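Local structure of DUF4973 domain-containing protein (Bacteroides thetaiotaomicron, 4QNI) at residues I27-S32 / L123-R128; K135-L140 / I162-P167; Y209-Q214 / K234-F239. The protein is of unknown function but, as a two-domain protein, may act as an auxiliary nutrient-binding protein. All blocks are in the same frame, centred on the assembly; numbering follows the deposited sequence.

Along the chain the contacts follow one another without overlap. Contact 2 lies within a mixed sheet; contact 1, its centre about 11 Å away, shares it through strand 24-30, which runs parallel to 160-168, and joins it to the three-stranded sheet of strand 118-126. Ile27 O and Phe166 N, 2.8 Å apart, probably form a hydrogen bond there. Contact 3 belongs to the ten-stranded antiparallel sheet, its centre about 15 Å from contact 1's and 19 Å from contact 2's. Pro167 O lies against Val210, and Tyr31 packs on Val210 and Asp212, so the 209-214 corner of the C-terminal family region meets the N-terminal one, consistent with an interface between the two domains.

Contact 1 of 3, residues I27-S32 / L123-R128; sequences IYVPYS and LKFDFR
Phe125 meets Val29 first, its CD2 lying 3.8 Å from Val29 CG1, and the two side chains cross at about a right angle. Next, Asp126, whose CB points away from the other segment, takes a side-on, two-nitrogen grip from Arg128: NE reaches OD1 and NH2 reaches OD2, both in the guanidinium plane. Phe127 brings its ring edge to the other segment. Val29 CG1 sits in the ring plane 3.8 Å from Phe127 CE2, and Tyr31 O, also in plane, is 3.6 Å from Phe127 CD2, while Phe125 CB rests over one face. With CG anti to the backbone N (chi1 171°), the Tyr31 ring swings out along Phe127 and brings CE1 to 3.6 Å from Phe127 CB. Cutting Phe127 back to an alanine is likely to leave a gap beside Val29 and Tyr31 O, with Phe125 the one aromatic of this segment still against Val29. Arg128 CG closes the contact 4.0 Å from Tyr31 OH, a hydroxyl hydrogen-bonded to Glu45. No hydrogen bond links the segments: strand 24-30 pairs in parallel with strand 160-168, strand 118-126 lies between strands 47-56 and 104-105 in a separate sheet, and Phe127 also packs on Ile165 and Pro167.

Contact 2 of 3, residues K135-L140 / I162-P167; sequences KWVLPL and ILRIFP
Trp136 O receives two approaches: water 1 hydrogen-bonds to it at 2.8 Å, and Ile165 N reaches it in a weak bond of 3.4 Å. The same water also bonds to Ile165 O and accepts from Arg164 NE at 2.8 Å, lying in the guanidinium plane at its edge, so one water bridges the two backbones and the arginine side chain, though it has more acceptors in reach than protons to give them. Arg164 reaches this place by a bend at chi2 (83°), which turns its chain toward Lys135. Its guanidinium is sandwiched between two hydrocarbon surfaces, which fixes the tilt of its plane: Lys135 CB stands over the centre of one face, 3.8 Å from Arg164 CZ, and Phe166 CZ over the centre of the opposite one. Arg164 NH2 forms a salt bridge with Glu225, whose carboxylate probably offsets part of the like charge here, while Lys135 NZ is hydrogen-bonded to Leu91 O and Tyr85 OH.

The backbones form an antiparallel pair, their short axes 144° apart, within the mixed sheet that also holds strands 24-30 and 93-95. Leu138 and Leu163 make the hydrogen-bonded pair: Leu138 N donates to Leu163 O at 2.8 Å, and Leu163 N returns to Leu138 O at 3.0 Å from a position 47° above the carbonyl plane. Non-hydrogen-bonded pairs flank it, Val137 with Arg164 and Pro139 with Ile162.

On the face bearing Val137, Pro139 and Ile162, Val137 CG1 presses on Ile162 CG2 at 3.5 Å, tighter than usual van der Waals contact, and Ile162 CD1 meets Pro139 CB at 3.6 Å. Leu77 of helix 74-85 packs on Val137 and Pro139. Beyond the Leu138-Leu163 pair, Leu140 CD1 touches Leu163 CD1, and Leu140 also packs on Phe15 of the second subunit.

Contact 3 of 3, residues Y209-Q214 / K234-F239; sequences YVIDEQ and KIKFAF. With EDO (1,2-ethanediol), chain G.
Gln214 and Phe239 form the tight end of this contact, held by two hydrogen bonds. Phe239 N donates to Gln214 O at 2.8 Å, nearly straight at the hydrogen (173°) and close to the C=O axis. The same oxygen lies in the plane of the Phe239 ring at its edge, 3.4 Å from CD1. Gln214 then folds back: a bend at chi2 (-62°) brings NE2 to Phe239 O at 3.0 Å, with that oxygen near the amide plane, and NE2 is also bonded to Tyr171 OH. The Phe239 ring stacks on Tyr171 and meets Phe269 edge-to-face.

The other end is looser. There the backbones stand apart, with 8.4 Å between Ile211 CA and Lys236 CA, and only Ile211 CD1 bridges to Lys236 CG, at 3.7 Å, the side chains crossing at about a right angle. Gln214, Ile211 and Lys236 are all partly exposed, while Phe239 is buried. Lys234 NZ, salt-bridged to Asp131, also donates to O1 of a 1,2-ethanediol at 2.9 Å, a molecule probably left from crystallisation.

Asp212 OD1 accepts from Gln214 N: this is an Asx turn, placed where the chain leaves strand 205-210, turns a corner at Ile211 and enters strand 215-219, the antiparallel neighbour of strand 234-240.

Contact 1 of 3, residues I27-S32 / L123-R128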
loop_
_atom_site.group_PDB
_atom_site.type_symbol
_atom_site.label_atom_id
_atom_site.label_comp_id
_atom_site.label_asym_id
_atom_site.label_seq_id
_atom_site.Cartn_x
_atom_site.Cartn_y
_atom_site.Cartn_z
ATOM N N ILE A 27 -11.707 -12.259 -18.194
ATOM C CA ILE A 27 -13.113 -12.611 -18.338
ATOM C C ILE A 27 -13.192 -14.046 -18.838
ATOM O O ILE A 27 -12.635 -14.365 -19.896
ATOM C CB ILE A 27 -13.766 -11.606 -19.330
ATOM C CG1 ILE A 27 -13.805 -10.161 -18.793
ATOM C CG2 ILE A 27 -15.110 -12.062 -19.841
ATOM C CD1 ILE A 27 -14.434 -9.961 -17.508
ATOM N N TYR A 28 -13.929 -14.881 -18.125
ATOM C CA TYR A 28 -14.098 -16.283 -18.461
ATOM C C TYR A 28 -15.469 -16.465 -19.069
ATOM O O TYR A 28 -16.487 -16.103 -18.475
ATOM C CB TYR A 28 -13.867 -17.165 -17.211
ATOM C CG TYR A 28 -12.398 -17.304 -16.864
ATOM C CD1 TYR A 28 -11.641 -18.367 -17.360
ATOM C CD2 TYR A 28 -11.753 -16.360 -16.058
ATOM C CE1 TYR A 28 -10.280 -18.490 -17.064
ATOM C CE2 TYR A 28 -10.399 -16.483 -15.742
ATOM C CZ TYR A 28 -9.661 -17.537 -16.265
ATOM O OH TYR A 28 -8.318 -17.679 -15.980
ATOM N N VAL A 29 -15.473 -16.970 -20.294
ATOM C CA VAL A 29 -16.655 -17.149 -21.138
ATOM C C VAL A 29 -16.757 -18.640 -21.519
ATOM O O VAL A 29 -15.762 -19.186 -21.979
ATOM C CB VAL A 29 -16.578 -16.248 -22.421
ATOM C CG1 VAL A 29 -17.886 -16.284 -23.196
ATOM C CG2 VAL A 29 -16.164 -14.815 -22.107
ATOM N N PRO A 30 -17.898 -19.334 -21.349
ATOM C CA PRO A 30 -17.924 -20.755 -21.748
ATOM C C PRO A 30 -17.649 -20.859 -23.238
ATOM O O PRO A 30 -18.113 -19.999 -23.980
ATOM C CB PRO A 30 -19.336 -21.239 -21.373
ATOM C CG PRO A 30 -20.115 -20.047 -21.132
ATOM C CD PRO A 30 -19.198 -18.889 -20.815
ATOM N N TYR A 31 -16.826 -21.852 -23.663
ATOM C CA TYR A 31 -16.488 -22.034 -25.075
ATOM C C TYR A 31 -17.789 -22.212 -25.868
ATOM O O TYR A 31 -17.957 -21.603 -26.920
ATOM C CB TYR A 31 -15.516 -23.191 -25.262
ATOM C CG TYR A 31 -15.311 -23.564 -26.712
ATOM C CD1 TYR A 31 -14.451 -22.829 -27.527
ATOM C CD2 TYR A 31 -15.970 -24.660 -27.271
ATOM C CE1 TYR A 31 -14.270 -23.161 -28.871
ATOM C CE2 TYR A 31 -15.792 -25.001 -28.609
ATOM C CZ TYR A 31 -14.936 -24.250 -29.404
ATOM O OH TYR A 31 -14.729 -24.592 -30.720
ATOM N N SER A 32 -18.719 -22.980 -25.306
ATOM C CA SER A 32 -20.053 -23.200 -25.823
ATOM C C SER A 32 -21.087 -22.803 -24.773
ATOM O O SER A 32 -21.011 -23.233 -23.628
ATOM C CB SER A 32 -20.256 -24.663 -26.230
ATOM O OG SER A 32 -19.491 -25.016 -27.364
ATOM N N LEU A 123 -22.109 -9.377 -25.182
ATOM C CA LEU A 123 -21.007 -9.697 -26.093
ATOM C C LEU A 123 -21.279 -11.068 -26.709
ATOM O O LEU A 123 -21.565 -11.992 -25.949
ATOM C CB LEU A 123 -19.660 -9.720 -25.314
ATOM C CG LEU A 123 -19.337 -8.559 -24.381
ATOM C CD1 LEU A 123 -18.042 -8.840 -23.590
ATOM C CD2 LEU A 123 -19.230 -7.242 -25.159
ATOM N N LYS A 124 -21.213 -11.212 -28.059
ATOM C CA LYS A 124 -21.421 -12.507 -28.715
ATOM C C LYS A 124 -20.082 -12.998 -29.192
ATOM O O LYS A 124 -19.252 -12.191 -29.610
ATOM C CB LYS A 124 -22.447 -12.454 -29.847
ATOM C CG LYS A 124 -23.822 -11.888 -29.450
ATOM C CD LYS A 124 -24.619 -12.784 -28.496
ATOM C CE LYS A 124 -26.104 -12.584 -28.713
ATOM N NZ LYS A 124 -26.916 -13.184 -27.625
ATOM N N PHE A 125 -19.835 -14.299 -29.061
ATOM C CA PHE A 125 -18.548 -14.862 -29.404
ATOM C C PHE A 125 -18.661 -16.088 -30.281
ATOM O O PHE A 125 -19.574 -16.901 -30.139
ATOM C CB PHE A 125 -17.756 -15.254 -28.141
ATOM C CG PHE A 125 -17.357 -14.106 -27.260
ATOM C CD1 PHE A 125 -16.229 -13.348 -27.549
ATOM C CD2 PHE A 125 -18.079 -13.813 -26.106
ATOM C CE1 PHE A 125 -15.838 -12.305 -26.712
ATOM C CE2 PHE A 125 -17.686 -12.763 -25.266
ATOM C CZ PHE A 125 -16.595 -11.994 -25.596
ATOM N N ASP A 126 -17.664 -16.221 -31.167
ATOM C CA ASP A 126 -17.468 -17.349 -32.055
ATOM C C ASP A 126 -16.019 -17.733 -31.873
ATOM O O ASP A 126 -15.127 -17.075 -32.419
ATOM C CB ASP A 126 -17.833 -17.019 -33.510
ATOM C CG ASP A 126 -17.863 -18.248 -34.401
ATOM O OD1 ASP A 126 -17.446 -19.332 -33.936
ATOM O OD2 ASP A 126 -18.319 -18.132 -35.553
ATOM N N PHE A 127 -15.790 -18.724 -30.997
ATOM C CA PHE A 127 -14.461 -19.162 -30.614
ATOM C C PHE A 127 -13.945 -20.296 -31.494
ATOM O O PHE A 127 -12.823 -20.755 -31.302
ATOM C CB PHE A 127 -14.451 -19.578 -29.151
ATOM C CG PHE A 127 -14.792 -18.535 -28.095
ATOM C CD1 PHE A 127 -14.087 -17.332 -28.024
ATOM C CD2 PHE A 127 -15.731 -18.809 -27.096
ATOM C CE1 PHE A 127 -14.363 -16.399 -27.017
ATOM C CE2 PHE A 127 -15.994 -17.879 -26.081
ATOM C CZ PHE A 127 -15.295 -16.691 -26.035
ATOM N N ARG A 128 -14.735 -20.740 -32.465
ATOM C CA ARG A 128 -14.311 -21.807 -33.371
ATOM C C ARG A 128 -12.960 -21.496 -34.027
ATOM O O ARG A 128 -12.773 -20.437 -34.632
ATOM C CB ARG A 128 -15.375 -22.051 -34.434
ATOM C CG ARG A 128 -16.565 -22.786 -33.840
ATOM C CD ARG A 128 -17.651 -22.996 -34.852
ATOM N NE ARG A 128 -18.120 -21.740 -35.431
ATOM C CZ ARG A 128 -18.872 -21.650 -36.522
ATOM N NH1 ARG A 128 -19.237 -22.746 -37.177
ATOM N NH2 ARG A 128 -19.274 -20.468 -36.959
#

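Contact 2 of 3, residues K135-L140 / I162-P167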
loop_
_atom_site.group_PDB
_atom_site.type_symbol
_atom_site.label_atom_id
_atom_site.label_comp_id
_atom_site.label_asym_id
_atom_site.label_seq_id
_atom_site.Cartn_x
_atom_site.Cartn_y
_atom_site.Cartn_z
ATOM N N LYS A 135 -2.607 -13.694 -27.351
ATOM C CA LYS A 135 -3.205 -13.343 -26.055
ATOM C C LYS A 135 -4.394 -12.421 -26.367
ATOM O O LYS A 135 -4.293 -11.201 -26.238
ATOM C CB LYS A 135 -2.120 -12.708 -25.156
ATOM C CG LYS A 135 -0.940 -13.665 -24.836
ATOM C CD LYS A 135 0.381 -12.946 -24.469
ATOM C CE LYS A 135 0.283 -12.006 -23.286
ATOM N NZ LYS A 135 1.635 -11.576 -22.836
ATOM N N TRP A 136 -5.480 -13.023 -26.918
ATOM C CA TRP A 136 -6.664 -12.315 -27.414
ATOM C C TRP A 136 -7.311 -11.477 -26.332
ATOM O O TRP A 136 -7.628 -11.976 -25.258
ATOM C CB TRP A 136 -7.689 -13.270 -28.028
ATOM C CG TRP A 136 -7.230 -13.904 -29.322
ATOM C CD1 TRP A 136 -6.941 -15.220 -29.527
ATOM C CD2 TRP A 136 -6.993 -13.240 -30.578
ATOM N NE1 TRP A 136 -6.593 -15.427 -30.844
ATOM C CE2 TRP A 136 -6.614 -14.229 -31.508
ATOM C CE3 TRP A 136 -7.118 -11.910 -31.023
ATOM C CZ2 TRP A 136 -6.329 -13.927 -32.853
ATOM C CZ3 TRP A 136 -6.837 -11.613 -32.350
ATOM C CH2 TRP A 136 -6.446 -12.613 -33.247
ATOM N N VAL A 137 -7.515 -10.204 -26.644
ATOM C CA VAL A 137 -8.111 -9.217 -25.763
ATOM C C VAL A 137 -9.189 -8.447 -26.547
ATOM O O VAL A 137 -8.973 -8.114 -27.725
ATOM C CB VAL A 137 -6.967 -8.274 -25.240
ATOM C CG1 VAL A 137 -7.436 -6.854 -24.991
ATOM C CG2 VAL A 137 -6.316 -8.839 -23.997
ATOM N N LEU A 138 -10.307 -8.104 -25.882
ATOM C CA LEU A 138 -11.315 -7.278 -26.517
ATOM C C LEU A 138 -11.264 -5.902 -25.858
ATOM O O LEU A 138 -11.689 -5.789 -24.703
ATOM C CB LEU A 138 -12.719 -7.917 -26.425
ATOM C CG LEU A 138 -13.871 -7.124 -27.061
ATOM C CD1 LEU A 138 -13.654 -6.955 -28.566
ATOM C CD2 LEU A 138 -15.234 -7.797 -26.751
ATOM N N PRO A 139 -10.712 -4.853 -26.539
ATOM C CA PRO A 139 -10.630 -3.520 -25.900
ATOM C C PRO A 139 -11.864 -2.642 -26.199
ATOM O O PRO A 139 -12.197 -2.437 -27.354
ATOM C CB PRO A 139 -9.350 -2.941 -26.499
ATOM C CG PRO A 139 -9.259 -3.560 -27.916
ATOM C CD PRO A 139 -10.118 -4.832 -27.898
ATOM N N LEU A 140 -12.538 -2.128 -25.152
ATOM C CA LEU A 140 -13.762 -1.326 -25.284
ATOM C C LEU A 140 -13.690 -0.045 -24.495
ATOM O O LEU A 140 -13.005 0.020 -23.487
ATOM C CB LEU A 140 -15.014 -2.118 -24.787
ATOM C CG LEU A 140 -15.262 -3.499 -25.410
ATOM C CD1 LEU A 140 -16.179 -4.326 -24.550
ATOM C CD2 LEU A 140 -15.817 -3.368 -26.797
ATOM N N ILE A 162 -10.330 -3.461 -20.940
ATOM C CA ILE A 162 -9.401 -4.251 -21.733
ATOM C C ILE A 162 -9.624 -5.677 -21.257
ATOM O O ILE A 162 -9.153 -6.051 -20.182
ATOM C CB ILE A 162 -7.947 -3.736 -21.592
ATOM C CG1 ILE A 162 -7.801 -2.224 -21.908
ATOM C CG2 ILE A 162 -6.964 -4.566 -22.402
ATOM C CD1 ILE A 162 -8.485 -1.634 -23.235
ATOM N N LEU A 163 -10.461 -6.442 -22.004
ATOM C CA LEU A 163 -10.877 -7.765 -21.554
ATOM C C LEU A 163 -10.083 -8.919 -22.156
ATOM O O LEU A 163 -10.222 -9.235 -23.337
ATOM C CB LEU A 163 -12.392 -8.015 -21.760
ATOM C CG LEU A 163 -13.376 -6.863 -21.431
ATOM C CD1 LEU A 163 -14.759 -7.131 -22.024
ATOM C CD2 LEU A 163 -13.425 -6.555 -19.919
ATOM N N ARG A 164 -9.266 -9.565 -21.317
ATOM C CA ARG A 164 -8.570 -10.775 -21.703
ATOM C C ARG A 164 -9.615 -11.864 -21.672
ATOM O O ARG A 164 -10.138 -12.194 -20.588
ATOM C CB ARG A 164 -7.378 -11.100 -20.782
ATOM C CG ARG A 164 -6.726 -12.447 -21.110
ATOM C CD ARG A 164 -5.726 -12.334 -22.245
ATOM N NE ARG A 164 -5.167 -13.629 -22.639
ATOM C CZ ARG A 164 -4.042 -14.160 -22.160
ATOM N NH1 ARG A 164 -3.374 -13.556 -21.190
ATOM N NH2 ARG A 164 -3.603 -15.319 -22.621
ATOM N N ILE A 165 -10.013 -12.317 -22.867
ATOM C CA ILE A 165 -11.067 -13.317 -22.954
ATOM C C ILE A 165 -10.504 -14.692 -22.866
ATOM O O ILE A 165 -9.660 -15.088 -23.693
ATOM C CB ILE A 165 -11.908 -13.172 -24.254
ATOM C CG1 ILE A 165 -12.478 -11.729 -24.429
ATOM C CG2 ILE A 165 -12.984 -14.265 -24.340
ATOM C CD1 ILE A 165 -13.363 -11.246 -23.361
ATOM N N PHE A 166 -11.005 -15.440 -21.899
ATOM C CA PHE A 166 -10.680 -16.858 -21.811
ATOM C C PHE A 166 -11.921 -17.716 -22.063
ATOM O O PHE A 166 -12.756 -17.832 -21.162
ATOM C CB PHE A 166 -10.072 -17.260 -20.451
ATOM C CG PHE A 166 -8.688 -16.745 -20.192
ATOM C CD1 PHE A 166 -7.600 -17.236 -20.911
ATOM C CD2 PHE A 166 -8.465 -15.757 -19.246
ATOM C CE1 PHE A 166 -6.311 -16.745 -20.674
ATOM C CE2 PHE A 166 -7.176 -15.280 -19.007
ATOM C CZ PHE A 166 -6.114 -15.770 -19.728
ATOM N N PRO A 167 -12.057 -18.364 -23.234
ATOM C CA PRO A 167 -13.080 -19.417 -23.346
ATOM C C PRO A 167 -12.767 -20.532 -22.342
ATOM O O PRO A 167 -11.595 -20.770 -22.020
ATOM C CB PRO A 167 -12.901 -19.958 -24.773
ATOM C CG PRO A 167 -11.958 -19.052 -25.430
ATOM C CD PRO A 167 -11.149 -18.387 -24.391
HETATM O O HOH W 1 -7.060 -14.604 -24.530
#

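Contact 3 of 3, residues Y209-Q214 / K234-F239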
loop_
_atom_site.group_PDB
_atom_site.type_symbol
_atom_site.label_atom_id
_atom_site.label_comp_id
_atom_site.label_asym_id
_atom_site.label_seq_id
_atom_site.Cartn_x
_atom_site.Cartn_y
_atom_site.Cartn_z
ATOM N N TYR A 209 -5.243 -24.035 -22.192
ATOM C CA TYR A 209 -6.052 -23.185 -23.070
ATOM C C TYR A 209 -7.024 -23.978 -23.878
ATOM O O TYR A 209 -6.659 -25.024 -24.401
ATOM C CB TYR A 209 -5.142 -22.431 -24.051
ATOM C CG TYR A 209 -4.072 -21.605 -23.398
ATOM C CD1 TYR A 209 -2.846 -22.165 -23.048
ATOM C CD2 TYR A 209 -4.265 -20.248 -23.160
ATOM C CE1 TYR A 209 -1.841 -21.393 -22.465
ATOM C CE2 TYR A 209 -3.248 -19.459 -22.637
ATOM C CZ TYR A 209 -2.040 -20.035 -22.292
ATOM O OH TYR A 209 -1.080 -19.257 -21.706
ATOM N N VAL A 210 -8.213 -23.441 -24.097
ATOM C CA VAL A 210 -9.229 -24.127 -24.917
ATOM C C VAL A 210 -8.847 -24.178 -26.408
ATOM O O VAL A 210 -8.337 -23.197 -26.968
ATOM C CB VAL A 210 -10.610 -23.460 -24.740
ATOM C CG1 VAL A 210 -11.633 -24.032 -25.705
ATOM C CG2 VAL A 210 -11.093 -23.633 -23.329
ATOM N N ILE A 211 -9.132 -25.337 -27.044
ATOM C CA ILE A 211 -9.034 -25.571 -28.496
ATOM C C ILE A 211 -10.471 -25.760 -28.971
ATOM O O ILE A 211 -10.951 -25.022 -29.838
ATOM C CB ILE A 211 -8.075 -26.712 -28.906
ATOM C CG1 ILE A 211 -6.616 -26.230 -28.713
ATOM C CG2 ILE A 211 -8.339 -27.133 -30.381
ATOM C CD1 ILE A 211 -5.521 -27.254 -29.067
ATOM N N ASP A 212 -11.155 -26.728 -28.377
ATOM C CA ASP A 212 -12.576 -26.988 -28.583
ATOM C C ASP A 212 -13.152 -27.546 -27.258
ATOM O O ASP A 212 -12.513 -27.373 -26.207
ATOM C CB ASP A 212 -12.829 -27.888 -29.804
ATOM C CG ASP A 212 -12.176 -29.259 -29.777
ATOM O OD1 ASP A 212 -11.949 -29.797 -28.655
ATOM O OD2 ASP A 212 -11.968 -29.833 -30.873
ATOM N N GLU A 213 -14.338 -28.163 -27.282
ATOM C CA GLU A 213 -14.997 -28.692 -26.073
ATOM C C GLU A 213 -14.239 -29.804 -25.353
ATOM O O GLU A 213 -14.414 -29.957 -24.141
ATOM C CB GLU A 213 -16.376 -29.260 -26.407
ATOM C CG GLU A 213 -17.406 -28.224 -26.774
ATOM C CD GLU A 213 -18.765 -28.785 -27.152
ATOM O OE1 GLU A 213 -18.931 -30.028 -27.188
ATOM O OE2 GLU A 213 -19.683 -27.969 -27.378
ATOM N N GLN A 214 -13.466 -30.606 -26.093
ATOM C CA GLN A 214 -12.785 -31.788 -25.533
ATOM C C GLN A 214 -11.279 -31.706 -25.679
ATOM O O GLN A 214 -10.576 -32.719 -25.507
ATOM C CB GLN A 214 -13.287 -33.057 -26.270
ATOM C CG GLN A 214 -14.761 -33.376 -26.035
ATOM C CD GLN A 214 -15.063 -33.663 -24.575
ATOM O OE1 GLN A 214 -16.066 -33.185 -24.030
ATOM N NE2 GLN A 214 -14.200 -34.448 -23.898
ATOM N N LYS A 234 3.393 -25.844 -28.609
ATOM C CA LYS A 234 2.034 -26.191 -28.151
ATOM C C LYS A 234 1.818 -27.710 -28.060
ATOM O O LYS A 234 1.969 -28.435 -29.054
ATOM C CB LYS A 234 0.950 -25.565 -29.039
ATOM C CG LYS A 234 0.983 -24.038 -29.015
ATOM C CD LYS A 234 0.267 -23.450 -30.213
ATOM C CE LYS A 234 -1.224 -23.353 -30.014
ATOM N NZ LYS A 234 -1.880 -23.020 -31.291
ATOM N N ILE A 235 1.425 -28.181 -26.863
ATOM C CA ILE A 235 1.148 -29.595 -26.609
ATOM C C ILE A 235 -0.374 -29.755 -26.418
ATOM O O ILE A 235 -0.934 -29.230 -25.462
ATOM C CB ILE A 235 1.965 -30.128 -25.386
ATOM C CG1 ILE A 235 3.489 -29.832 -25.498
ATOM C CG2 ILE A 235 1.676 -31.616 -25.131
ATOM C CD1 ILE A 235 4.264 -30.272 -26.856
ATOM N N LYS A 236 -1.022 -30.479 -27.335
ATOM C CA LYS A 236 -2.469 -30.698 -27.341
ATOM C C LYS A 236 -2.875 -31.822 -26.439
ATOM O O LYS A 236 -2.228 -32.869 -26.440
ATOM C CB LYS A 236 -2.967 -30.998 -28.761
ATOM C CG LYS A 236 -2.928 -29.803 -29.709
ATOM C CD LYS A 236 -3.175 -30.207 -31.176
ATOM C CE LYS A 236 -4.572 -30.721 -31.483
ATOM N NZ LYS A 236 -4.669 -31.326 -32.846
ATOM N N PHE A 237 -3.965 -31.610 -25.667
ATOM C CA PHE A 237 -4.572 -32.607 -24.764
ATOM C C PHE A 237 -6.033 -32.811 -25.149
ATOM O O PHE A 237 -6.848 -31.889 -25.024
ATOM C CB PHE A 237 -4.454 -32.192 -23.289
ATOM C CG PHE A 237 -3.052 -32.213 -22.722
ATOM C CD1 PHE A 237 -2.153 -31.184 -23.000
ATOM C CD2 PHE A 237 -2.664 -33.204 -21.817
ATOM C CE1 PHE A 237 -0.862 -31.192 -22.451
ATOM C CE2 PHE A 237 -1.377 -33.197 -21.248
ATOM C CZ PHE A 237 -0.473 -32.218 -21.603
ATOM N N ALA A 238 -6.345 -33.998 -25.668
ATOM C CA ALA A 238 -7.696 -34.366 -26.113
ATOM C C ALA A 238 -8.265 -35.345 -25.106
ATOM O O ALA A 238 -7.638 -36.353 -24.853
ATOM C CB ALA A 238 -7.648 -34.975 -27.516
ATOM N N PHE A 239 -9.427 -35.034 -24.511
ATOM C CA PHE A 239 -10.090 -35.833 -23.466
ATOM C C PHE A 239 -11.046 -36.775 -24.123
ATOM O O PHE A 239 -12.025 -36.327 -24.692
ATOM C CB PHE A 239 -10.800 -34.894 -22.452
ATOM C CG PHE A 239 -9.790 -34.003 -21.760
ATOM C CD1 PHE A 239 -9.335 -32.834 -22.367
ATOM C CD2 PHE A 239 -9.266 -34.351 -20.516
ATOM C CE1 PHE A 239 -8.345 -32.057 -21.760
ATOM C CE2 PHE A 239 -8.282 -33.573 -19.907
ATOM C CZ PHE A 239 -7.830 -32.422 -20.529
HETATM C C1 EDO G . -4.829 -24.615 -31.754
HETATM O O1 EDO G . -4.689 -23.633 -30.734
HETATM C C2 EDO G . -6.040 -24.291 -32.657
HETATM O O2 EDO G . -5.678 -23.297 -33.610
#